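Side-chain contact in NADH-dependent FAD reductase (Streptomyces globisporus, PDB 4R82), which reduces FAD with NADH and releases the FADH2 that a halogenase and a monooxygenase consume in making the enediyne antibiotic C-1027: residues R75-P80 against T147-E152. Numbering follows the deposited sequence.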
loop_
_atom_site.group_PDB
_atom_site.type_symbol
_atom_site.label_atom_id
_atom_site.label_comp_id
_atom_site.label_asym_id
_atom_site.label_seq_id
_atom_site.Cartn_x
_atom_site.Cartn_y
_atom_site.Cartn_z
ATOM N N ARG A 75 2.093 -21.661 0.815
ATOM C CA ARG A 75 1.656 -21.831 -0.576
ATOM C C ARG A 75 2.440 -20.971 -1.548
ATOM O O ARG A 75 2.904 -21.458 -2.577
ATOM C CB ARG A 75 0.181 -21.491 -0.716
ATOM C CG ARG A 75 -0.720 -22.338 0.135
ATOM C CD ARG A 75 -0.877 -23.729 -0.436
ATOM N NE ARG A 75 -2.131 -24.310 0.028
ATOM C CZ ARG A 75 -2.267 -24.930 1.193
ATOM N NH1 ARG A 75 -1.216 -25.059 1.994
ATOM N NH2 ARG A 75 -3.443 -25.425 1.552
ATOM N N LEU A 76 2.563 -19.688 -1.228
ATOM C CA LEU A 76 3.273 -18.751 -2.083
ATOM C C LEU A 76 4.735 -19.120 -2.248
ATOM O O LEU A 76 5.320 -18.893 -3.307
ATOM C CB LEU A 76 3.160 -17.332 -1.538
ATOM C CG LEU A 76 1.780 -16.691 -1.588
ATOM C CD1 LEU A 76 1.755 -15.429 -0.738
ATOM C CD2 LEU A 76 1.403 -16.386 -3.032
ATOM N N THR A 77 5.337 -19.689 -1.208
ATOM C CA THR A 77 6.728 -20.109 -1.328
ATOM C C THR A 77 6.854 -21.314 -2.259
ATOM O O THR A 77 7.894 -21.518 -2.883
ATOM C CB THR A 77 7.378 -20.395 0.037
ATOM O OG1 THR A 77 6.727 -21.502 0.673
ATOM C CG2 THR A 77 7.275 -19.169 0.922
ATOM N N ALA A 78 5.788 -22.104 -2.360
ATOM C CA ALA A 78 5.834 -23.338 -3.150
ATOM C C ALA A 78 5.333 -23.176 -4.589
ATOM O O ALA A 78 5.677 -23.976 -5.445
ATOM C CB ALA A 78 5.055 -24.436 -2.458
ATOM N N LEU A 79 4.521 -22.158 -4.843
ATOM C CA LEU A 79 3.844 -22.020 -6.140
ATOM C C LEU A 79 4.422 -20.887 -6.980
ATOM O O LEU A 79 4.931 -19.911 -6.442
ATOM C CB LEU A 79 2.341 -21.791 -5.928
ATOM C CG LEU A 79 1.635 -22.963 -5.237
ATOM C CD1 LEU A 79 0.213 -22.591 -4.838
ATOM C CD2 LEU A 79 1.633 -24.161 -6.152
ATOM N N PRO A 80 4.329 -21.009 -8.315
ATOM C CA PRO A 80 4.994 -20.013 -9.162
ATOM C C PRO A 80 4.167 -18.758 -9.432
ATOM O O PRO A 80 4.717 -17.757 -9.907
ATOM C CB PRO A 80 5.214 -20.778 -10.474
ATOM C CG PRO A 80 4.021 -21.700 -10.548
ATOM C CD PRO A 80 3.819 -22.151 -9.096
ATOM N N THR A 147 7.081 -11.963 4.788
ATOM C CA THR A 147 7.878 -12.070 3.574
ATOM C C THR A 147 7.222 -11.186 2.527
ATOM O O THR A 147 5.990 -11.127 2.425
ATOM C CB THR A 147 7.931 -13.504 3.061
ATOM O OG1 THR A 147 8.587 -14.335 4.022
ATOM C CG2 THR A 147 8.709 -13.575 1.742
ATOM N N ILE A 148 8.051 -10.460 1.782
ATOM C CA ILE A 148 7.582 -9.593 0.709
ATOM C C ILE A 148 7.665 -10.399 -0.575
ATOM O O ILE A 148 8.749 -10.836 -0.955
ATOM C CB ILE A 148 8.481 -8.354 0.605
ATOM C CG1 ILE A 148 8.429 -7.570 1.926
ATOM C CG2 ILE A 148 8.062 -7.457 -0.562
ATOM C CD1 ILE A 148 9.488 -6.473 2.034
ATOM N N PHE A 149 6.526 -10.621 -1.228
ATOM C CA PHE A 149 6.500 -11.364 -2.490
ATOM C C PHE A 149 6.325 -10.374 -3.617
ATOM O O PHE A 149 5.304 -9.682 -3.687
ATOM C CB PHE A 149 5.330 -12.365 -2.511
ATOM C CG PHE A 149 5.476 -13.494 -1.530
ATOM C CD1 PHE A 149 5.013 -13.365 -0.224
ATOM C CD2 PHE A 149 6.066 -14.689 -1.914
ATOM C CE1 PHE A 149 5.147 -14.409 0.683
ATOM C CE2 PHE A 149 6.211 -15.735 -1.009
ATOM C CZ PHE A 149 5.748 -15.597 0.289
ATOM N N LEU A 150 7.320 -10.309 -4.494
ATOM C CA LEU A 150 7.285 -9.409 -5.638
ATOM C C LEU A 150 6.853 -10.230 -6.842
ATOM O O LEU A 150 7.490 -11.236 -7.179
ATOM C CB LEU A 150 8.684 -8.830 -5.869
ATOM C CG LEU A 150 8.873 -7.758 -6.946
ATOM C CD1 LEU A 150 8.150 -6.486 -6.570
ATOM C CD2 LEU A 150 10.358 -7.478 -7.172
ATOM N N GLY A 151 5.756 -9.823 -7.476
ATOM C CA GLY A 151 5.245 -10.561 -8.614
ATOM C C GLY A 151 5.201 -9.722 -9.866
ATOM O O GLY A 151 4.987 -8.511 -9.795
ATOM N N GLU A 152 5.412 -10.366 -11.010
ATOM C CA GLU A 152 5.265 -9.685 -12.291
ATOM C C GLU A 152 3.849 -9.932 -12.808
ATOM O O GLU A 152 3.382 -11.074 -12.834
ATOM C CB GLU A 152 6.318 -10.157 -13.299
ATOM C CG GLU A 152 6.155 -9.472 -14.663
ATOM C CD GLU A 152 7.277 -9.768 -15.626
ATOM O OE1 GLU A 152 8.294 -10.351 -15.198
ATOM O OE2 GLU A 152 7.142 -9.408 -16.815
#
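Leu76, in the last turn of helix 71-78, faces Phe149 of strand 146-158 with the two CA atoms 8.1 Å apart, a separation that leaves the gap to side chains and brings no backbone hydrogen bond across it. Phe149 CG lies anti to its own carbonyl carbon (chi1 -67°), which carries the ring outward from the sheet against the helix. The ring is met on one face by Leu76: CB sits 3.8 Å from the ring centroid and 26° off the normal, the geometry of a CH-pi contact, and its displacement toward the rim brings it within 3.5 Å of Phe149 CE2. On the same face, Leu76 CD1 comes within 3.8 Å of Phe149 CE1. Thr77 adds its methyl at the edge, in the ring plane, with CG2 3.9 Å from Phe149 CZ. Thr77 OG1 turns instead to its own helix, with a hydrogen bond to Gln74 O. The opposite face of Phe149 is lined by Thr147 CG2, two residues back along the same strand, so the ring is held between Leu76 and Thr147. Leu140, Ile64 and Val66 of the adjacent strands also touch it. The contact is thus wholly apolar, fastening the helix to the sheet of the flavin reductase domain by shape and dispersion; Leu76 also packs on Val66, an FAD-binding residue, and its side chain lies about 8 Å from the bound FAD (nearest atoms).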